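Local coordinates for polyketide synthase (Synechococcus sp., PDB 4GOX), which probably transfers a sulfonate group from PAPS to an intermediate of hydrocarbon biosynthesis, as the sulfotransferase domain of an olefin synthase, at residues A[151-156]-A[208-213]; A[26-31]-A[130-135]. One frame throughout, in Å; residues are numbered along the deposited sequence.

Interaction 1 (A[151-156]-A[208-213]); sequences YIHLVR and YLQVIY. With A3P (adenosine-3'-5'-diphosphate), chain B.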
# COMPACT_ATOMS: atom_id res chain seq x y z
N TYR A 151 10.01 1.16 3.44
CA TYR A 151 8.62 1.49 3.71
C TYR A 151 8.27 2.93 3.36
O TYR A 151 8.84 3.86 3.94
CB TYR A 151 8.27 1.20 5.18
CG TYR A 151 8.68 -0.18 5.62
CD1 TYR A 151 7.94 -1.30 5.24
CD2 TYR A 151 9.84 -0.39 6.35
CE1 TYR A 151 8.33 -2.59 5.61
CE2 TYR A 151 10.24 -1.67 6.73
CZ TYR A 151 9.49 -2.76 6.35
OH TYR A 151 9.89 -4.00 6.75
N ILE A 152 7.30 3.11 2.46
CA ILE A 152 6.74 4.42 2.11
C ILE A 152 5.46 4.54 2.95
O ILE A 152 4.51 3.79 2.74
CB ILE A 152 6.45 4.54 0.60
CG1 ILE A 152 7.75 4.44 -0.23
CG2 ILE A 152 5.70 5.87 0.31
CD1 ILE A 152 7.50 4.16 -1.71
N HIS A 153 5.46 5.43 3.95
CA HIS A 153 4.31 5.66 4.81
C HIS A 153 3.54 6.85 4.22
O HIS A 153 3.94 8.00 4.39
CB HIS A 153 4.77 5.96 6.25
CG HIS A 153 3.67 6.24 7.24
ND1 HIS A 153 3.97 6.61 8.55
CD2 HIS A 153 2.33 6.11 7.12
CE1 HIS A 153 2.80 6.75 9.15
NE2 HIS A 153 1.79 6.47 8.32
N LEU A 154 2.44 6.57 3.53
CA LEU A 154 1.63 7.61 2.91
C LEU A 154 0.58 8.04 3.92
O LEU A 154 -0.12 7.20 4.48
CB LEU A 154 1.02 7.11 1.58
CG LEU A 154 -0.01 8.00 0.89
CD1 LEU A 154 0.59 9.34 0.46
CD2 LEU A 154 -0.57 7.30 -0.30
N VAL A 155 0.52 9.35 4.21
CA VAL A 155 -0.39 9.90 5.23
C VAL A 155 -1.32 10.91 4.62
O VAL A 155 -0.88 11.76 3.82
CB VAL A 155 0.35 10.51 6.46
CG1 VAL A 155 -0.63 10.77 7.61
CG2 VAL A 155 1.49 9.61 6.95
N ARG A 156 -2.60 10.86 5.05
CA ARG A 156 -3.64 11.82 4.65
C ARG A 156 -4.31 12.37 5.90
O ARG A 156 -4.28 11.72 6.95
CB ARG A 156 -4.67 11.21 3.68
CG ARG A 156 -5.61 12.26 3.05
CD ARG A 156 -6.55 11.61 2.06
NE ARG A 156 -7.36 12.60 1.35
CZ ARG A 156 -8.36 12.29 0.53
NH1 ARG A 156 -8.70 11.03 0.34
NH2 ARG A 156 -9.04 13.25 -0.08
N TYR A 208 12.66 4.04 5.73
CA TYR A 208 11.34 4.58 5.99
C TYR A 208 11.23 6.01 5.50
O TYR A 208 12.12 6.83 5.76
CB TYR A 208 11.06 4.53 7.50
CG TYR A 208 9.82 5.24 7.96
CD1 TYR A 208 8.55 4.67 7.79
CD2 TYR A 208 9.90 6.43 8.68
CE1 TYR A 208 7.41 5.28 8.30
CE2 TYR A 208 8.76 7.07 9.17
CZ TYR A 208 7.52 6.48 8.98
OH TYR A 208 6.40 7.09 9.49
N LEU A 209 10.13 6.32 4.82
CA LEU A 209 9.84 7.66 4.31
C LEU A 209 8.35 8.01 4.46
O LEU A 209 7.50 7.30 3.91
CB LEU A 209 10.23 7.75 2.82
CG LEU A 209 9.99 9.10 2.11
CD1 LEU A 209 11.10 10.10 2.41
CD2 LEU A 209 9.91 8.90 0.62
N GLN A 210 8.05 9.11 5.15
CA GLN A 210 6.69 9.64 5.24
C GLN A 210 6.39 10.46 4.00
O GLN A 210 7.21 11.27 3.57
CB GLN A 210 6.53 10.57 6.45
CG GLN A 210 6.35 9.77 7.72
CD GLN A 210 6.14 10.63 8.93
OE1 GLN A 210 5.79 11.81 8.85
NE2 GLN A 210 6.26 10.01 10.09
N VAL A 211 5.22 10.28 3.44
CA VAL A 211 4.75 11.04 2.28
C VAL A 211 3.39 11.60 2.66
O VAL A 211 2.48 10.84 3.02
CB VAL A 211 4.66 10.16 0.99
CG1 VAL A 211 4.05 10.96 -0.16
CG2 VAL A 211 6.03 9.63 0.58
N ILE A 212 3.25 12.91 2.58
CA ILE A 212 1.99 13.58 2.87
C ILE A 212 1.18 13.67 1.59
O ILE A 212 1.59 14.37 0.65
CB ILE A 212 2.26 14.97 3.52
CG1 ILE A 212 3.17 14.83 4.78
CG2 ILE A 212 0.95 15.69 3.82
CD1 ILE A 212 2.61 13.89 5.96
N TYR A 213 0.02 12.99 1.56
CA TYR A 213 -0.90 12.98 0.42
C TYR A 213 -1.16 14.39 -0.11
O TYR A 213 -1.14 14.58 -1.33
CB TYR A 213 -2.22 12.30 0.80
CG TYR A 213 -3.32 12.56 -0.20
CD1 TYR A 213 -3.44 11.78 -1.35
CD2 TYR A 213 -4.23 13.59 -0.00
CE1 TYR A 213 -4.45 12.03 -2.28
CE2 TYR A 213 -5.24 13.84 -0.93
CZ TYR A 213 -5.35 13.06 -2.06
OH TYR A 213 -6.34 13.31 -2.97
P1 A3P B . -12.34 9.56 -2.54
O1P A3P B . -13.28 9.00 -1.50
O2P A3P B . -12.62 8.98 -3.92
O3P A3P B . -12.10 11.04 -2.47
P2 A3P B . -6.94 4.82 -1.46
O4P A3P B . -5.82 4.73 -0.47
O5P A3P B . -8.22 4.14 -1.09
O6P A3P B . -6.48 4.56 -2.88
O5' A3P B . -7.36 6.37 -1.50
C5' A3P B . -8.58 6.79 -2.14
C4' A3P B . -8.56 8.31 -2.30
O4' A3P B . -7.46 8.75 -3.09
C3' A3P B . -9.77 8.88 -3.00
O3' A3P B . -10.88 8.98 -2.13
C2' A3P B . -9.26 10.22 -3.50
O2' A3P B . -9.49 11.27 -2.55
C1' A3P B . -7.77 10.03 -3.66
N9 A3P B . -7.49 10.02 -5.12
C8 A3P B . -7.81 9.00 -5.97
N7 A3P B . -7.47 9.32 -7.24
C5 A3P B . -6.93 10.56 -7.20
C6 A3P B . -6.40 11.50 -8.21
N6 A3P B . -6.36 11.12 -9.49
N1 A3P B . -5.93 12.70 -7.78
C2 A3P B . -5.95 13.06 -6.47
N3 A3P B . -6.46 12.26 -5.50
C4 A3P B . -6.95 11.02 -5.80
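Tyr-208 lies beside Tyr-151, the first of five parallel bridges between strands 149-155 and 208-212, at the edge of the P-loop-type sheet of the sulfotransferase fold. With CG swung anti to the backbone N (chi1 171°), the Tyr-208 side chain runs alongside that of His-153, and its OH meets His-153 ND1 at the imidazole edge in a nearly straight 2.6 Å hydrogen bond. Leu-209 sits between two rungs of the ladder, its N bonding Tyr-151 O and its O receiving His-153 N. Gln-210, on the same face as Tyr-208, sends NE2 to Tyr-208 OH (3.0 Å), so this hydroxyl is gripped twice; His-153 NE2 is held by Asn-193 of helix 181-202. On the other face Val-211 packs its CG2 against Ile-152 CG2 and its CG1 against Leu-154 CD1, while its N and O bond His-153 O and Val-155 N. Ile-212, the N-cap of helix 213-218, lays CD1 on Val-155 CB at 4.1 Å. Tyr-213 N closes the ladder on Val-155 O at 2.7 Å. Its ring then runs alongside the extended Arg-156 chain, whose CD makes a CH-pi contact over one face, 4.1 Å from the centroid. Arg-156, whose NH2 also bonds the Leu-274 carbonyl and NH1 that of Arg-34, gives weak hydrogen bonds from NH1 and NH2 to the ribose O2' of A3P, and Tyr-213 OH donates to adenine N3 at 2.7 Å.

Interaction 2 (A[26-31]-A[130-135]); sequences IAFILS and PSYGSD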
# COMPACT_ATOMS: atom_id res chain seq x y z
N ILE A 26 12.95 -4.68 -1.71
CA ILE A 26 11.49 -4.69 -1.85
C ILE A 26 11.02 -3.43 -1.18
O ILE A 26 11.66 -2.95 -0.24
CB ILE A 26 10.80 -5.97 -1.23
CG1 ILE A 26 9.30 -6.04 -1.62
CG2 ILE A 26 11.01 -6.07 0.32
CD1 ILE A 26 8.59 -7.23 -1.29
N ALA A 27 9.90 -2.90 -1.65
CA ALA A 27 9.35 -1.72 -1.01
C ALA A 27 7.86 -1.91 -0.79
O ALA A 27 7.22 -2.68 -1.50
CB ALA A 27 9.63 -0.47 -1.83
N PHE A 28 7.33 -1.23 0.23
CA PHE A 28 5.92 -1.26 0.53
C PHE A 28 5.37 0.15 0.56
O PHE A 28 6.05 1.05 1.05
CB PHE A 28 5.68 -1.88 1.93
CG PHE A 28 6.05 -3.34 2.05
CD1 PHE A 28 5.09 -4.33 1.87
CD2 PHE A 28 7.35 -3.71 2.37
CE1 PHE A 28 5.43 -5.67 1.96
CE2 PHE A 28 7.69 -5.06 2.46
CZ PHE A 28 6.73 -6.03 2.25
N ILE A 29 4.10 0.30 0.16
CA ILE A 29 3.35 1.55 0.33
C ILE A 29 2.36 1.18 1.39
O ILE A 29 1.50 0.32 1.18
CB ILE A 29 2.63 2.12 -0.93
CG1 ILE A 29 3.62 2.46 -2.06
CG2 ILE A 29 1.80 3.37 -0.52
CD1 ILE A 29 2.94 2.69 -3.40
N LEU A 30 2.53 1.80 2.57
CA LEU A 30 1.69 1.55 3.70
C LEU A 30 0.91 2.79 4.05
O LEU A 30 1.46 3.90 4.11
CB LEU A 30 2.54 1.10 4.91
CG LEU A 30 3.44 -0.14 4.73
CD1 LEU A 30 4.32 -0.30 5.93
CD2 LEU A 30 2.61 -1.41 4.52
N SER A 31 -0.37 2.60 4.32
CA SER A 31 -1.23 3.70 4.74
C SER A 31 -2.49 3.15 5.35
O SER A 31 -2.77 1.95 5.29
CB SER A 31 -1.61 4.58 3.55
OG SER A 31 -2.51 3.93 2.67
N PRO A 130 -3.35 -0.84 1.91
CA PRO A 130 -4.00 0.06 2.90
C PRO A 130 -4.49 -0.69 4.15
O PRO A 130 -5.24 -0.15 4.95
CB PRO A 130 -5.19 0.63 2.12
CG PRO A 130 -5.52 -0.44 1.07
CD PRO A 130 -4.32 -1.36 0.92
N SER A 131 -4.12 -1.97 4.30
CA SER A 131 -4.58 -2.76 5.43
C SER A 131 -3.43 -3.41 6.22
O SER A 131 -3.64 -3.64 7.39
CB SER A 131 -5.60 -3.81 4.98
OG SER A 131 -4.99 -4.80 4.19
N TYR A 132 -2.21 -3.62 5.63
CA TYR A 132 -1.10 -4.23 6.42
C TYR A 132 -0.84 -3.46 7.73
O TYR A 132 -0.65 -4.10 8.76
CB TYR A 132 0.23 -4.32 5.66
CG TYR A 132 0.34 -5.20 4.42
CD1 TYR A 132 -0.63 -6.15 4.11
CD2 TYR A 132 1.46 -5.12 3.59
CE1 TYR A 132 -0.54 -6.93 2.95
CE2 TYR A 132 1.56 -5.90 2.43
CZ TYR A 132 0.56 -6.80 2.12
OH TYR A 132 0.72 -7.58 1.00
N GLY A 133 -0.89 -2.13 7.70
CA GLY A 133 -0.65 -1.28 8.88
C GLY A 133 -1.68 -1.33 9.99
O GLY A 133 -1.41 -0.86 11.10
N SER A 134 -2.87 -1.93 9.73
CA SER A 134 -3.93 -2.07 10.75
C SER A 134 -3.56 -3.02 11.89
O SER A 134 -4.20 -3.00 12.93
CB SER A 134 -5.23 -2.52 10.10
OG SER A 134 -5.70 -1.48 9.26
N ASP A 135 -2.52 -3.83 11.69
CA ASP A 135 -2.06 -4.82 12.65
C ASP A 135 -0.54 -4.85 12.61
O ASP A 135 0.07 -5.28 11.62
CB ASP A 135 -2.61 -6.21 12.26
CG ASP A 135 -2.35 -7.35 13.23
OD1 ASP A 135 -1.59 -7.14 14.21
OD2 ASP A 135 -2.92 -8.44 13.03
O HOH W 1 -1.14 -0.40 5.42
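Ser-31 and Pro-130 bring the two backbones to 4.9 Å between CA atoms, where the chain of strand 26-30 of the parallel sulfotransferase sheet passes the loop that joins strand 124-129 to helix 136-145. No direct hydrogen bond spans them: Pro-130 CA offers a CH...O contact to Ser-31 O (3.3 Å), and a water bridges instead, donating to Ser-31 O and accepting from Gly-133 N, 2.9 Å from each. Beyond Pro-130 the loop winds into a short 3-10 turn, 132-134, in which Ser-134 N bonds Ser-131 O. From this turn Tyr-132 turns its ring to the ends of the strand's side chains, CG anti to its carbonyl carbon (chi1 -64°), and crosses both Leu-30 and Phe-28 at about a right angle. Leu-30 CD2 packs on Tyr-132 CB at 3.9 Å, while the rings of Tyr-132 and Phe-28 meet edge to edge. The hydroxyl bonds Asp-127 and the backbone N of Leu-58, and Leu-139 of helix 136-145 packs on both Leu-30 and Tyr-132. A leucine in place of Tyr-132 would probably leave Asp-127 without its hydroxyl mate and open a gap beside the Phe-28 ring. At that edge Tyr-132 CE2 stands 3.9 Å from Phe-28 CD1.

In the fold
Strands 26-30 and 149-155 are neighbours in the sheet, so interactions 1 and 2, with centres about 10 Å apart, abut directly. Ile-152 stitches them together by probable hydrogen bonds, its N to Phe-28 O and its O to Leu-30 N, both 2.8 Å. Tyr-151 CE1 packs on Phe-28 CD2 at 3.6 Å, so that Phe-28 touches an aromatic ring of each interaction, and Leu-154 O lies 3.2 Å from Ser-31 CB. Both contacts end near the nucleotide: interaction 1 supplies Arg-156 and Tyr-213 to the pocket of A3P, while the Ser-31 side chain stands about 5 Å from the ligand. Gly-36, Ser-37 and Thr-38 also hydrogen-bond the A3P.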